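Local coordinates for hypothetical protein SA0798 (Staphylococcus aureus subsp. aureus N315, PDB 1XG8) that is of unknown function but belongs to the DUF1462 family and has a thioredoxin-like fold, a four-stranded mixed sheet flanked by helices, at residues T51-T56 with Q68-I73; P81-N86 with G93-K98; E88-G93 with K98-F103. One frame throughout, in Å; residues are numbered along the deposited sequence.

All three contacts reach the same mixed sheet, whose strand order is 48-54, 8-14, 82-85, 88-92. Contact 1 joins one outermost strand to helix 64-74 and is a buried meeting of isoleucines. Contact 2, also buried and nearest the centre of the chain, adds a backbone hydrogen bond to its apolar packing. Contact 3 lies on the other outermost strand, partly exposed, and sets an aromatic ring and a charged side chain beside aliphatic groups. Contacts 2 and 3 share Gly93 and helix 97-110 and are tied by backbone bonds between Ile83 and the pair Val90 and Ala91. Contact 1 meets contact 2 where Phe69 and Ile73 pack on Leu82.

Contact 1: T51-T56 with Q68-I73; sequences TYIDIT and QFIERI
Ile55, just past the end of strand 48-54, packs on Ile70 and Ile73 of helix 64-74. At its branch point, Ile55 CB lies 4.1 Å from Ile70 CG2, and the short branch, Ile55 CG2, is held at a similar distance from the same methyl, so Ile70 CG2 lies against the CB-CG2 side of Ile55, away from its long branch. The long branch takes another course: Ile55 CG1 stands between the backbone N and carbonyl carbon (chi1 65°), and its extended continuation carries CD1 to 3.7 Å from Ile73 CG2, one helical turn beyond Ile70. The Ile55 and Ile70 side chains slide past each other in opposite senses. Two residues earlier, Ile53 adds a methyl contact, its CG2 lying 3.9 Å from Ile70 CD1, with these two side chains crossing at about a right angle. Ile70 thus bridges the strand residue Ile53 and the loop residue Ile55. Tyr13 of strand 8-14 touches Ile53, Ile70 and Ile73, and Tyr80 covers Ile55 and Ile73, extending the apolar layer. Every contact across this interface is between aliphatic carbons, which implies that helix and strand end are held here by shape and exclusion of water rather than by polar pairing.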
# COMPACT_ATOMS: atom_id res chain seq x y z
N THR A 51 -3.24 -7.14 -2.92
CA THR A 51 -4.48 -7.39 -2.20
C THR A 51 -5.13 -6.07 -1.81
O THR A 51 -4.46 -5.12 -1.41
CB THR A 51 -4.25 -8.20 -0.91
OG1 THR A 51 -3.64 -9.46 -1.24
CG2 THR A 51 -5.57 -8.45 -0.20
N TYR A 52 -6.45 -6.03 -1.93
CA TYR A 52 -7.21 -4.84 -1.57
C TYR A 52 -8.14 -5.20 -0.43
O TYR A 52 -8.88 -6.17 -0.49
CB TYR A 52 -8.02 -4.34 -2.76
CG TYR A 52 -8.98 -3.21 -2.42
CD1 TYR A 52 -8.51 -1.95 -2.04
CD2 TYR A 52 -10.37 -3.40 -2.49
CE1 TYR A 52 -9.40 -0.92 -1.75
CE2 TYR A 52 -11.26 -2.37 -2.20
CZ TYR A 52 -10.77 -1.13 -1.83
OH TYR A 52 -11.65 -0.12 -1.56
N ILE A 53 -8.07 -4.39 0.62
CA ILE A 53 -8.90 -4.61 1.79
C ILE A 53 -9.80 -3.41 2.08
O ILE A 53 -9.33 -2.32 2.43
CB ILE A 53 -8.02 -4.91 3.02
CG1 ILE A 53 -7.37 -6.28 2.84
CG2 ILE A 53 -8.84 -4.83 4.30
CD1 ILE A 53 -6.38 -6.62 3.92
N ASP A 54 -11.09 -3.63 1.89
CA ASP A 54 -12.10 -2.61 2.13
C ASP A 54 -12.34 -2.60 3.64
O ASP A 54 -12.87 -3.57 4.19
CB ASP A 54 -13.38 -3.01 1.39
CG ASP A 54 -14.42 -1.92 1.39
OD1 ASP A 54 -14.68 -1.36 2.48
OD2 ASP A 54 -14.98 -1.64 0.31
N ILE A 55 -11.93 -1.54 4.32
CA ILE A 55 -12.10 -1.46 5.77
C ILE A 55 -13.56 -1.49 6.21
O ILE A 55 -13.89 -1.36 7.40
CB ILE A 55 -11.40 -0.19 6.35
CG1 ILE A 55 -12.06 1.07 5.83
CG2 ILE A 55 -9.94 -0.17 5.92
CD1 ILE A 55 -11.37 2.33 6.31
N THR A 56 -14.45 -1.68 5.24
CA THR A 56 -15.88 -1.76 5.49
C THR A 56 -16.32 -3.22 5.49
O THR A 56 -16.65 -3.78 6.54
CB THR A 56 -16.68 -1.02 4.38
OG1 THR A 56 -16.56 0.39 4.57
CG2 THR A 56 -18.14 -1.42 4.40
N GLN A 68 -4.41 -4.55 12.47
CA GLN A 68 -3.57 -3.53 13.08
C GLN A 68 -3.59 -2.20 12.34
O GLN A 68 -3.66 -1.14 12.96
CB GLN A 68 -2.14 -4.04 13.19
CG GLN A 68 -1.11 -2.94 13.44
CD GLN A 68 0.20 -3.51 13.94
OE1 GLN A 68 0.29 -3.96 15.09
NE2 GLN A 68 1.22 -3.49 13.08
N PHE A 69 -3.52 -2.25 11.01
CA PHE A 69 -3.54 -1.02 10.21
C PHE A 69 -4.96 -0.45 10.11
O PHE A 69 -5.17 0.77 10.19
CB PHE A 69 -3.00 -1.29 8.80
CG PHE A 69 -1.52 -1.44 8.75
CD1 PHE A 69 -0.69 -0.36 9.04
CD2 PHE A 69 -0.94 -2.65 8.39
CE1 PHE A 69 0.69 -0.48 8.98
CE2 PHE A 69 0.44 -2.78 8.33
CZ PHE A 69 1.25 -1.69 8.62
N ILE A 70 -5.94 -1.35 9.93
CA ILE A 70 -7.34 -0.96 9.83
C ILE A 70 -7.75 -0.20 11.08
O ILE A 70 -8.57 0.71 11.03
CB ILE A 70 -8.24 -2.19 9.66
CG1 ILE A 70 -7.90 -2.90 8.35
CG2 ILE A 70 -9.70 -1.76 9.69
CD1 ILE A 70 -8.69 -4.16 8.09
N GLU A 71 -7.17 -0.58 12.22
CA GLU A 71 -7.46 0.07 13.49
C GLU A 71 -6.98 1.52 13.48
O GLU A 71 -7.71 2.43 13.90
CB GLU A 71 -6.77 -0.70 14.63
CG GLU A 71 -7.27 -2.13 14.86
CD GLU A 71 -8.36 -2.26 15.93
OE1 GLU A 71 -8.87 -3.39 16.14
OE2 GLU A 71 -8.70 -1.24 16.58
N ARG A 72 -5.77 1.74 12.99
CA ARG A 72 -5.19 3.09 12.94
C ARG A 72 -5.97 3.99 12.00
O ARG A 72 -6.05 5.20 12.20
CB ARG A 72 -3.74 3.00 12.49
CG ARG A 72 -3.11 1.71 12.92
CD ARG A 72 -1.64 1.66 12.57
NE ARG A 72 -0.89 2.66 13.30
CZ ARG A 72 0.43 2.67 13.38
NH1 ARG A 72 1.12 1.73 12.76
NH2 ARG A 72 1.05 3.62 14.07
N ILE A 73 -6.52 3.40 10.95
CA ILE A 73 -7.30 4.16 10.00
C ILE A 73 -8.62 4.52 10.66
O ILE A 73 -9.05 5.67 10.62
CB ILE A 73 -7.59 3.33 8.73
CG1 ILE A 73 -6.29 2.97 8.02
CG2 ILE A 73 -8.52 4.13 7.81
CD1 ILE A 73 -6.48 2.16 6.73

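Contact 2: P81-N86 with G93-K98; sequences PLITMN and GYIQTK
Ile95 reaches from the loop before helix 97-110 and places its terminal methyl against Pro81 and Ile83. Its CG1 is anti to the carbonyl carbon (chi1 -62°) and the chain stays extended beyond it, which makes CD1 the atom of Ile95 that does the touching. That methyl lies 3.8 Å from Pro81 CG, on the outer part of the pyrrolidine ring, and 3.9 Å from Ile83 CG1. Ile83 CD1 stands only slightly farther off, so the tip of Ile95 meets the end of the long branch of Ile83 as well as its middle. Ile95 comes at a slant to both the proline ring and the Ile83 side chain and meets both with the same methyl. The same CD1 also comes to 3.7 Å from Pro81 O, a carbonyl already occupied by a polar partner. Gly93 N donates to Pro81 O at 2.7 Å. This bond has an N-H...O angle of 156°, with the donor tilted 19° from the carbonyl plane. Gly93 has a positive phi as the chain leaves strand 88-92, and its carbonyl oxygen approaches the proline ring, 3.9 Å from Pro81 CG. The peptide before Pro81 is cis, as at the cis-proline that precedes the corresponding strand in thioredoxin-like proteins. Ser28 and Ile31 of helix 28-42 touch the proline, while Ile31 and Leu35 of that helix and Ile100 of helix 97-110 pack on Ile83. The chemistry is thus divided: one short backbone bond satisfies a buried carbonyl and ties the start of the loop to Pro81, just ahead of strand 82-85, while the Ile95 methyl beside it brings the loop against the apolar layer between sheet and helices.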
# COMPACT_ATOMS: atom_id res chain seq x y z
N PRO A 81 -6.41 5.83 0.82
CA PRO A 81 -5.67 4.57 0.72
C PRO A 81 -4.41 4.46 1.58
O PRO A 81 -3.69 5.43 1.76
CB PRO A 81 -5.33 4.48 -0.77
CG PRO A 81 -5.22 5.92 -1.17
CD PRO A 81 -6.43 6.52 -0.49
N LEU A 82 -4.19 3.27 2.13
CA LEU A 82 -2.99 3.00 2.91
C LEU A 82 -2.27 1.88 2.17
O LEU A 82 -2.89 0.87 1.81
CB LEU A 82 -3.34 2.53 4.33
CG LEU A 82 -2.17 2.02 5.19
CD1 LEU A 82 -1.25 3.15 5.58
CD2 LEU A 82 -2.73 1.35 6.44
N ILE A 83 -0.99 2.08 1.90
CA ILE A 83 -0.20 1.08 1.20
C ILE A 83 0.80 0.44 2.15
O ILE A 83 1.46 1.14 2.92
CB ILE A 83 0.60 1.70 0.03
CG1 ILE A 83 -0.34 2.38 -0.96
CG2 ILE A 83 1.41 0.61 -0.67
CD1 ILE A 83 0.29 2.76 -2.28
N THR A 84 0.88 -0.89 2.12
CA THR A 84 1.87 -1.59 2.94
C THR A 84 2.50 -2.66 2.07
O THR A 84 1.84 -3.21 1.19
CB THR A 84 1.27 -2.28 4.20
OG1 THR A 84 0.35 -3.30 3.81
CG2 THR A 84 0.58 -1.28 5.11
N MET A 85 3.78 -2.93 2.30
CA MET A 85 4.48 -3.97 1.54
C MET A 85 5.16 -4.88 2.55
O MET A 85 6.04 -4.45 3.30
CB MET A 85 5.53 -3.37 0.61
CG MET A 85 6.30 -4.45 -0.17
SD MET A 85 7.45 -3.81 -1.40
CE MET A 85 8.76 -3.22 -0.37
N ASN A 86 4.71 -6.13 2.57
CA ASN A 86 5.23 -7.11 3.51
C ASN A 86 4.90 -6.66 4.93
O ASN A 86 5.71 -6.81 5.85
CB ASN A 86 6.74 -7.28 3.30
CG ASN A 86 7.07 -7.98 1.99
OD1 ASN A 86 8.13 -7.77 1.40
ND2 ASN A 86 6.16 -8.84 1.53
N GLY A 93 -3.10 7.95 2.48
CA GLY A 93 -3.79 9.17 2.08
C GLY A 93 -3.26 9.78 0.80
O GLY A 93 -3.47 9.24 -0.28
N TYR A 94 -2.61 10.93 0.92
CA TYR A 94 -2.02 11.57 -0.24
C TYR A 94 -0.76 10.74 -0.48
O TYR A 94 0.08 10.59 0.41
CB TYR A 94 -1.69 13.03 0.09
CG TYR A 94 -2.90 13.94 0.15
CD1 TYR A 94 -3.68 14.15 -0.98
CD2 TYR A 94 -3.28 14.57 1.34
CE1 TYR A 94 -4.81 14.97 -0.94
CE2 TYR A 94 -4.41 15.40 1.39
CZ TYR A 94 -5.17 15.58 0.24
OH TYR A 94 -6.30 16.38 0.25
N ILE A 95 -0.62 10.19 -1.68
CA ILE A 95 0.53 9.34 -1.97
C ILE A 95 1.34 9.76 -3.18
O ILE A 95 0.80 9.97 -4.26
CB ILE A 95 0.05 7.87 -2.16
CG1 ILE A 95 -0.59 7.38 -0.86
CG2 ILE A 95 1.21 6.98 -2.57
CD1 ILE A 95 -1.42 6.15 -1.04
N GLN A 96 2.65 9.88 -2.99
CA GLN A 96 3.56 10.25 -4.06
C GLN A 96 4.28 9.03 -4.59
O GLN A 96 4.60 8.11 -3.83
CB GLN A 96 4.60 11.26 -3.60
CG GLN A 96 4.11 12.69 -3.50
CD GLN A 96 5.23 13.66 -3.18
OE1 GLN A 96 6.29 13.62 -3.80
NE2 GLN A 96 5.00 14.53 -2.20
N THR A 97 4.53 9.03 -5.89
CA THR A 97 5.22 7.95 -6.57
C THR A 97 6.60 7.70 -5.97
O THR A 97 7.02 6.55 -5.85
CB THR A 97 5.39 8.30 -8.04
OG1 THR A 97 4.18 8.89 -8.53
CG2 THR A 97 5.69 7.06 -8.85
N LYS A 98 7.30 8.77 -5.60
CA LYS A 98 8.62 8.66 -5.01
C LYS A 98 8.61 7.91 -3.69
O LYS A 98 9.57 7.21 -3.37
CB LYS A 98 9.22 10.05 -4.79
CG LYS A 98 9.64 10.75 -6.08
CD LYS A 98 10.72 9.96 -6.82
CE LYS A 98 11.00 10.57 -8.19
NZ LYS A 98 11.41 11.99 -8.10

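Contact 3: E88-G93 with K98-F103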
# COMPACT_ATOMS: atom_id res chain seq x y z
N GLU A 88 4.72 -3.73 6.13
CA GLU A 88 5.42 -2.53 6.58
C GLU A 88 4.72 -1.30 6.02
O GLU A 88 4.29 -1.30 4.86
CB GLU A 88 6.87 -2.56 6.12
CG GLU A 88 7.63 -3.81 6.51
CD GLU A 88 9.05 -3.82 5.96
OE1 GLU A 88 9.21 -3.74 4.72
OE2 GLU A 88 9.99 -3.92 6.77
N TYR A 89 4.59 -0.25 6.83
CA TYR A 89 3.95 0.98 6.39
C TYR A 89 4.76 1.65 5.29
O TYR A 89 5.97 1.86 5.43
CB TYR A 89 3.81 1.96 7.55
CG TYR A 89 3.45 3.37 7.11
CD1 TYR A 89 2.18 3.67 6.62
CD2 TYR A 89 4.40 4.40 7.16
CE1 TYR A 89 1.87 4.96 6.18
CE2 TYR A 89 4.10 5.68 6.72
CZ TYR A 89 2.84 5.95 6.24
OH TYR A 89 2.55 7.22 5.80
N VAL A 90 4.09 2.00 4.20
CA VAL A 90 4.75 2.67 3.08
C VAL A 90 4.17 4.07 2.86
O VAL A 90 4.91 5.05 2.91
CB VAL A 90 4.62 1.85 1.79
CG1 VAL A 90 5.16 2.64 0.61
CG2 VAL A 90 5.39 0.54 1.93
N ALA A 91 2.86 4.17 2.64
CA ALA A 91 2.21 5.46 2.40
C ALA A 91 0.70 5.43 2.70
O ALA A 91 0.05 4.40 2.52
CB ALA A 91 2.45 5.89 0.94
N ASP A 92 0.16 6.56 3.14
CA ASP A 92 -1.27 6.65 3.44
C ASP A 92 -1.89 7.99 3.03
O ASP A 92 -1.27 9.04 3.20
CB ASP A 92 -1.53 6.41 4.95
CG ASP A 92 -1.00 7.54 5.84
OD1 ASP A 92 0.20 7.84 5.78
OD2 ASP A 92 -1.79 8.12 6.62
N GLY A 93 -3.10 7.95 2.48
CA GLY A 93 -3.79 9.17 2.08
C GLY A 93 -3.26 9.78 0.80
O GLY A 93 -3.47 9.24 -0.28
N LYS A 98 7.30 8.77 -5.60
CA LYS A 98 8.62 8.66 -5.01
C LYS A 98 8.61 7.91 -3.69
O LYS A 98 9.57 7.21 -3.37
CB LYS A 98 9.22 10.05 -4.79
CG LYS A 98 9.64 10.75 -6.08
CD LYS A 98 10.72 9.96 -6.82
CE LYS A 98 11.00 10.57 -8.19
NZ LYS A 98 11.41 11.99 -8.10
N GLN A 99 7.53 8.05 -2.93
CA GLN A 99 7.40 7.34 -1.65
C GLN A 99 7.43 5.83 -1.91
O GLN A 99 8.07 5.08 -1.17
CB GLN A 99 6.08 7.66 -0.97
CG GLN A 99 5.86 9.11 -0.65
CD GLN A 99 4.68 9.29 0.26
OE1 GLN A 99 4.72 8.87 1.42
NE2 GLN A 99 3.61 9.90 -0.25
N ILE A 100 6.73 5.41 -2.95
CA ILE A 100 6.69 4.01 -3.31
C ILE A 100 8.05 3.55 -3.83
O ILE A 100 8.57 2.53 -3.39
CB ILE A 100 5.65 3.73 -4.42
CG1 ILE A 100 4.29 4.34 -4.06
CG2 ILE A 100 5.53 2.22 -4.63
CD1 ILE A 100 3.78 3.91 -2.74
N THR A 101 8.63 4.31 -4.75
CA THR A 101 9.92 3.91 -5.32
C THR A 101 11.08 3.99 -4.34
O THR A 101 11.91 3.08 -4.27
CB THR A 101 10.26 4.73 -6.60
OG1 THR A 101 10.27 6.13 -6.30
CG2 THR A 101 9.24 4.43 -7.69
N ARG A 102 11.16 5.07 -3.58
CA ARG A 102 12.25 5.20 -2.63
C ARG A 102 12.20 4.13 -1.55
O ARG A 102 13.23 3.74 -1.02
CB ARG A 102 12.25 6.60 -2.01
CG ARG A 102 12.67 7.68 -3.00
CD ARG A 102 12.68 9.06 -2.39
NE ARG A 102 13.07 10.06 -3.38
CZ ARG A 102 13.20 11.36 -3.12
NH1 ARG A 102 12.96 11.84 -1.91
NH2 ARG A 102 13.57 12.19 -4.09
N PHE A 103 11.00 3.66 -1.22
CA PHE A 103 10.86 2.62 -0.21
C PHE A 103 11.46 1.31 -0.74
O PHE A 103 12.18 0.62 -0.03
CB PHE A 103 9.38 2.40 0.13
CG PHE A 103 9.15 1.37 1.21
CD1 PHE A 103 9.21 1.73 2.55
CD2 PHE A 103 8.89 0.03 0.88
CE1 PHE A 103 9.01 0.77 3.56
CE2 PHE A 103 8.69 -0.93 1.88
CZ PHE A 103 8.75 -0.56 3.22
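Val90 projects from strand 88-92 into a hollow on helix 97-110 bordered by Ile100 and Phe103. Its two methyls fill different parts of it. Val90 CG2 sits over the middle of the Phe103 ring, 3.6 Å from the ring centroid and 10° off the normal, a CH-pi contact. Val90 CG1, anti to the backbone N (chi1 173°), turns instead to Ile100 and stops 3.8 Å from Ile100 CD1, the two side chains crossing at about a right angle. The Phe103 ring forms one wall of the hollow. At its rim Glu88 OE1 approaches Phe103 CZ to 3.5 Å, near the ring plane, with the carboxylate turned almost perpendicular to the ring. That oxygen also forms a salt bridge with Lys107, one turn farther along the helix. At the other end, the outer part of the Gln99 side chain comes against Ala91 CB, and Ala91 CB is 4.4 Å from Ile100 CD1. Met85 of the adjoining strand packs on Phe103, while Leu35 and Leu39 of helix 28-42 back Ile100. The axes of strand 88-92 and of the helical segment 98-103 run roughly antiparallel, at 157°, and approach to 8.0 Å. Val90 and Ala91 both face Ile83 in a classic beta bulge, so two successive residues of the edge strand meet this helix. A beta-hairpin followed by a C-terminal helix packed back on the sheet is the closing beta-beta-alpha unit of the thioredoxin fold.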